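Local atomic coordinates of toxin secretion ATP-binding protein (Vibrio parahaemolyticus RIMD 2210633, PDB entry 3B79), a protein that probably drives export of toxin or other substrates across the membrane with ATP, this chain being its N-terminal peptidase C39-like domain. Residues N10-Y14 with T97-M103; P7-S11 with G79-V83. All blocks are in the same frame, centred on the assembly; numbering follows the deposited sequence.

Contact 1: N10-Y14 with T97-M103; sequences NSLIY and TTLESGM
Met103, modelled as selenomethionine, bends at its second and third torsions and reaches back across one face of helix 7-18, so that its SE and CE lie among Asn10, Ile13 and Tyr14. Met103 CE meets Ile13 CG2 at 3.8 Å, and Met103 SE lies 4.0 Å from Tyr14 CB. The selenium also makes an oblique Met-aromatic contact, 5.5 Å from the centroid of the Tyr14 ring and 75° off its normal. A chi1 of 176° turns the Tyr14 ring out toward the loop, CG opposite the backbone N. Two different groups meet it there. The carbonyl O of Met103 approaches the ring edge near its plane, 3.5 Å from Tyr14 CE1, while Thr97 comes over one face, crossing the tyrosine at about a right angle. Thr97 OG1 sits above the rim of that face and is hydrogen-bonded to Asn85; Thr97 CG2 touches Tyr14 CD1. One turn back along the helix, Leu99 CD1 packs 3.7 Å from Asn10 CB. The buried amide of Asn10 lies against the carbonyls of Gly102 and Thr98, with Met103 alongside, running the opposite way. Within the loop, Thr98 OG1 accepts from Ser101 N (3.0 Å), an ST motif, and Ser101 OG accepts from Thr98 N (2.9 Å); Thr98 OG1 also gives to Glu100 OE1. A water bonded to both Ser11 OG and Thr97 O spans the join. The contact of the helix with the loop between strands 93-97 and 106-109 is thus mixed: a buried amide beside loop carbonyls, set within selenomethionine and tyrosine packing.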
loop_
_atom_site.group_PDB
_atom_site.type_symbol
_atom_site.label_atom_id
_atom_site.label_comp_id
_atom_site.label_asym_id
_atom_site.label_seq_id
_atom_site.Cartn_x
_atom_site.Cartn_y
_atom_site.Cartn_z
ATOM N N ASN A 10 6.698 3.275 -1.473
ATOM C CA ASN A 10 6.428 2.730 -2.800
ATOM C C ASN A 10 4.924 2.503 -2.982
ATOM O O ASN A 10 4.336 2.825 -4.033
ATOM C CB ASN A 10 7.196 1.407 -2.994
ATOM C CG ASN A 10 7.143 0.908 -4.432
ATOM O OD1 ASN A 10 6.317 0.007 -4.805
ATOM N ND2 ASN A 10 7.936 1.523 -5.264
ATOM N N SER A 11 4.299 1.912 -1.964
ATOM C CA SER A 11 2.867 1.621 -2.068
ATOM C C SER A 11 2.050 2.921 -2.199
ATOM O O SER A 11 1.112 3.007 -2.992
ATOM C CB SER A 11 2.398 0.829 -0.829
ATOM O OG SER A 11 3.084 -0.409 -0.745
ATOM N N LEU A 12 2.416 3.947 -1.414
ATOM C CA LEU A 12 1.677 5.208 -1.460
ATOM C C LEU A 12 1.861 5.905 -2.806
ATOM O O LEU A 12 0.904 6.478 -3.338
ATOM C CB LEU A 12 2.191 6.124 -0.337
ATOM C CG LEU A 12 1.536 7.496 -0.285
ATOM C CD1 LEU A 12 0.023 7.398 -0.047
ATOM C CD2 LEU A 12 2.218 8.373 0.796
ATOM N N ILE A 13 3.073 5.861 -3.351
ATOM C CA ILE A 13 3.334 6.483 -4.666
ATOM C C ILE A 13 2.503 5.797 -5.707
ATOM O O ILE A 13 1.899 6.482 -6.561
ATOM C CB ILE A 13 4.830 6.411 -5.004
ATOM C CG1 ILE A 13 5.579 7.479 -4.180
ATOM C CG2 ILE A 13 5.092 6.599 -6.545
ATOM C CD1 ILE A 13 5.404 8.884 -4.612
ATOM N N TYR A 14 2.432 4.471 -5.667
ATOM C CA TYR A 14 1.597 3.748 -6.647
ATOM C C TYR A 14 0.151 4.251 -6.542
ATOM O O TYR A 14 -0.471 4.583 -7.566
ATOM C CB TYR A 14 1.636 2.213 -6.438
ATOM C CG TYR A 14 0.689 1.543 -7.396
ATOM C CD1 TYR A 14 1.116 1.173 -8.665
ATOM C CD2 TYR A 14 -0.657 1.382 -7.066
ATOM C CE1 TYR A 14 0.212 0.626 -9.560
ATOM C CE2 TYR A 14 -1.563 0.863 -7.978
ATOM C CZ TYR A 14 -1.121 0.491 -9.243
ATOM O OH TYR A 14 -2.078 -0.037 -10.135
ATOM N N THR A 97 1.153 -4.910 -5.946
ATOM C CA THR A 97 2.277 -4.136 -6.440
ATOM C C THR A 97 3.250 -4.081 -5.289
ATOM O O THR A 97 2.915 -3.592 -4.200
ATOM C CB THR A 97 1.839 -2.744 -6.907
ATOM O OG1 THR A 97 0.748 -2.879 -7.816
ATOM C CG2 THR A 97 2.939 -1.996 -7.631
ATOM N N THR A 98 4.460 -4.589 -5.517
ATOM C CA THR A 98 5.419 -4.765 -4.429
ATOM C C THR A 98 6.630 -3.876 -4.630
ATOM O O THR A 98 6.837 -3.294 -5.697
ATOM C CB THR A 98 5.888 -6.221 -4.335
ATOM O OG1 THR A 98 6.685 -6.534 -5.499
ATOM C CG2 THR A 98 4.691 -7.182 -4.257
ATOM N N LEU A 99 7.504 -3.794 -3.607
ATOM C CA LEU A 99 8.697 -3.019 -3.784
ATOM C C LEU A 99 9.541 -3.545 -4.964
ATOM O O LEU A 99 10.114 -2.743 -5.726
ATOM C CB LEU A 99 9.517 -3.088 -2.495
ATOM C CG LEU A 99 10.653 -2.089 -2.372
ATOM C CD1 LEU A 99 10.188 -0.645 -2.491
ATOM C CD2 LEU A 99 11.358 -2.286 -1.002
ATOM N N GLU A 100 9.564 -4.872 -5.138
ATOM C CA GLU A 100 10.350 -5.449 -6.246
ATOM C C GLU A 100 9.696 -5.233 -7.595
ATOM O O GLU A 100 10.409 -5.000 -8.577
ATOM C CB GLU A 100 10.542 -6.950 -6.024
ATOM C CG GLU A 100 11.198 -7.283 -4.702
ATOM C CD GLU A 100 10.185 -7.652 -3.588
ATOM O OE1 GLU A 100 9.002 -7.268 -3.660
ATOM O OE2 GLU A 100 10.590 -8.348 -2.641
ATOM N N SER A 101 8.362 -5.261 -7.658
ATOM C CA SER A 101 7.670 -5.057 -8.947
ATOM C C SER A 101 7.622 -3.581 -9.317
ATOM O O SER A 101 7.320 -3.231 -10.466
ATOM C CB SER A 101 6.281 -5.715 -8.978
ATOM O OG SER A 101 5.288 -4.948 -8.304
ATOM N N GLY A 102 7.860 -2.707 -8.334
ATOM C CA GLY A 102 7.957 -1.277 -8.562
ATOM C C GLY A 102 6.578 -0.652 -8.684
ATOM O O GLY A 102 5.847 -0.549 -7.697
HETATM N N MSE A 103 6.220 -0.273 -9.915
HETATM C CA MSE A 103 4.938 0.276 -10.240
HETATM C C MSE A 103 4.070 -0.688 -11.045
HETATM O O MSE A 103 2.964 -0.307 -11.424
HETATM C CB MSE A 103 5.122 1.582 -11.040
HETATM C CG MSE A 103 5.807 2.716 -10.275
HETATM SE SE MSE A 103 4.676 3.393 -8.795
HETATM C CE MSE A 103 5.794 2.895 -7.324
HETATM O O HOH W 1 4.330 -1.425 -3.038
#

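Contact 2: P7-S11 with G79-V83; sequences PLLNS and GDSCV
Helix 7-11 runs almost parallel to strand 80-83, their axes 11° apart in direction and 7.0 Å apart at closest approach, with Pro7 level with Ser81 and Ser11 level with Val83. This is the helix-on-sheet core of the papain-like C39 fold, in which active peptidases carry the catalytic cysteine near the start of this helix and the histidine on a facing strand; the helix segment here has no cysteine, and Cys82 points away from it. Ser81 fills the middle of the interface. With chi1 at 71°, its OG stands between its own backbone N and carbonyl carbon and is directed at the first helical turn, 2.9 Å from Pro7 O, though at a poor angle for a hydrogen bond. Ser11 OG lies 3.2 Å from Ser81 OG. Ser81 CB packs against Leu8 CD2 at 3.6 Å. In one of its two conformers, Asp80 OD1 accepts a weak bond from Ser81 N and lies 3.4 Å from Pro7 CB. A water within hydrogen-bonding distance of Pro7 O (2.7 Å) and Ser81 O can bridge them. At the far end, Val83 CG2 rests 3.6 Å from Ser11 O and 3.8 Å from Ser11 CB.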
loop_
_atom_site.group_PDB
_atom_site.type_symbol
_atom_site.label_atom_id
_atom_site.label_comp_id
_atom_site.label_asym_id
_atom_site.label_seq_id
_atom_site.Cartn_x
_atom_site.Cartn_y
_atom_site.Cartn_z
ATOM N N PRO A 7 9.120 0.412 1.507
ATOM C CA PRO A 7 7.943 -0.260 0.934
ATOM C C PRO A 7 6.642 0.549 1.066
ATOM O O PRO A 7 5.836 0.518 0.144
ATOM C CB PRO A 7 7.821 -1.556 1.758
ATOM C CG PRO A 7 8.916 -1.590 2.684
ATOM C CD PRO A 7 9.745 -0.345 2.610
ATOM N N LEU A 8 6.404 1.220 2.197
ATOM C CA LEU A 8 5.182 1.979 2.369
ATOM C C LEU A 8 5.158 3.168 1.433
ATOM O O LEU A 8 4.100 3.515 0.894
ATOM C CB LEU A 8 4.995 2.439 3.822
ATOM C CG LEU A 8 4.316 1.507 4.812
ATOM C CD1 LEU A 8 4.349 2.210 6.124
ATOM C CD2 LEU A 8 2.892 1.132 4.412
ATOM N N LEU A 9 6.297 3.824 1.251
ATOM C CA LEU A 9 6.380 4.937 0.316
ATOM C C LEU A 9 6.124 4.431 -1.110
ATOM O O LEU A 9 5.388 5.074 -1.879
ATOM C CB LEU A 9 7.758 5.633 0.421
ATOM C CG LEU A 9 7.923 6.877 -0.486
ATOM C CD1 LEU A 9 6.840 7.923 -0.259
ATOM C CD2 LEU A 9 9.325 7.498 -0.228
ATOM N N ASN A 10 6.698 3.275 -1.473
ATOM C CA ASN A 10 6.428 2.730 -2.800
ATOM C C ASN A 10 4.924 2.503 -2.982
ATOM O O ASN A 10 4.336 2.825 -4.033
ATOM C CB ASN A 10 7.196 1.407 -2.994
ATOM C CG ASN A 10 7.143 0.908 -4.432
ATOM O OD1 ASN A 10 6.317 0.007 -4.805
ATOM N ND2 ASN A 10 7.936 1.523 -5.264
ATOM N N SER A 11 4.299 1.912 -1.964
ATOM C CA SER A 11 2.867 1.621 -2.068
ATOM C C SER A 11 2.050 2.921 -2.199
ATOM O O SER A 11 1.112 3.007 -2.992
ATOM C CB SER A 11 2.398 0.829 -0.829
ATOM O OG SER A 11 3.084 -0.409 -0.745
ATOM N N GLY A 79 7.731 -5.376 8.712
ATOM C CA GLY A 79 7.847 -3.977 8.279
ATOM C C GLY A 79 7.676 -3.800 6.779
ATOM O O GLY A 79 8.064 -2.776 6.244
ATOM N N ASP A 80 7.114 -4.791 6.096
ATOM C CA ASP A 80 6.925 -4.706 4.656
ATOM C C ASP A 80 5.487 -4.274 4.354
ATOM O O ASP A 80 4.621 -4.239 5.252
ATOM C CB ASP A 80 7.257 -6.052 4.006
ATOM C CG ASP A 80 7.379 -5.978 2.498
ATOM O OD1 ASP A 80 7.674 -4.904 1.876
ATOM O OD2 ASP A 80 7.218 -7.083 1.900
ATOM N N SER A 81 5.229 -3.960 3.091
ATOM C CA SER A 81 3.887 -3.532 2.656
ATOM C C SER A 81 3.777 -3.791 1.173
ATOM O O SER A 81 4.793 -3.888 0.460
ATOM C CB SER A 81 3.655 -2.044 2.918
ATOM O OG SER A 81 4.435 -1.261 2.023
ATOM N N CYS A 82 2.547 -3.836 0.711
ATOM C CA CYS A 82 2.313 -3.868 -0.726
ATOM C C CYS A 82 0.980 -3.216 -1.043
ATOM O O CYS A 82 0.174 -2.942 -0.144
ATOM C CB CYS A 82 2.361 -5.287 -1.322
ATOM S SG CYS A 82 1.010 -6.378 -0.775
ATOM N N VAL A 83 0.763 -2.934 -2.323
ATOM C CA VAL A 83 -0.558 -2.549 -2.772
ATOM C C VAL A 83 -1.325 -3.835 -3.085
ATOM O O VAL A 83 -0.776 -4.739 -3.732
ATOM C CB VAL A 83 -0.514 -1.683 -4.051
ATOM C CG1 VAL A 83 -1.894 -1.228 -4.478
ATOM C CG2 VAL A 83 0.386 -0.466 -3.791
HETATM O O HOH W 2 6.118 -1.899 -1.118
#

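How the contacts relate
Both contacts use helix 7-18, sharing Asn10 and Ser11, and their centres lie about 7 Å apart. Contact 2 sets the first turns of the helix on strand 80-88; contact 1 brings the loop after strand 93-97 against the adjoining face. The two strands are neighbours in the antiparallel sheet, and Thr97 O lies 2.9 Å from Val83 N, probably a hydrogen bond. Tyr14 CD2 packs 3.9 Å from Val83 CG1, and Leu99 CD1 comes within 4.1 Å of Pro7 CA. Contact 2 probably lies at the place where active C39 peptidases keep their cysteine and histidine, and contact 1 flanks it.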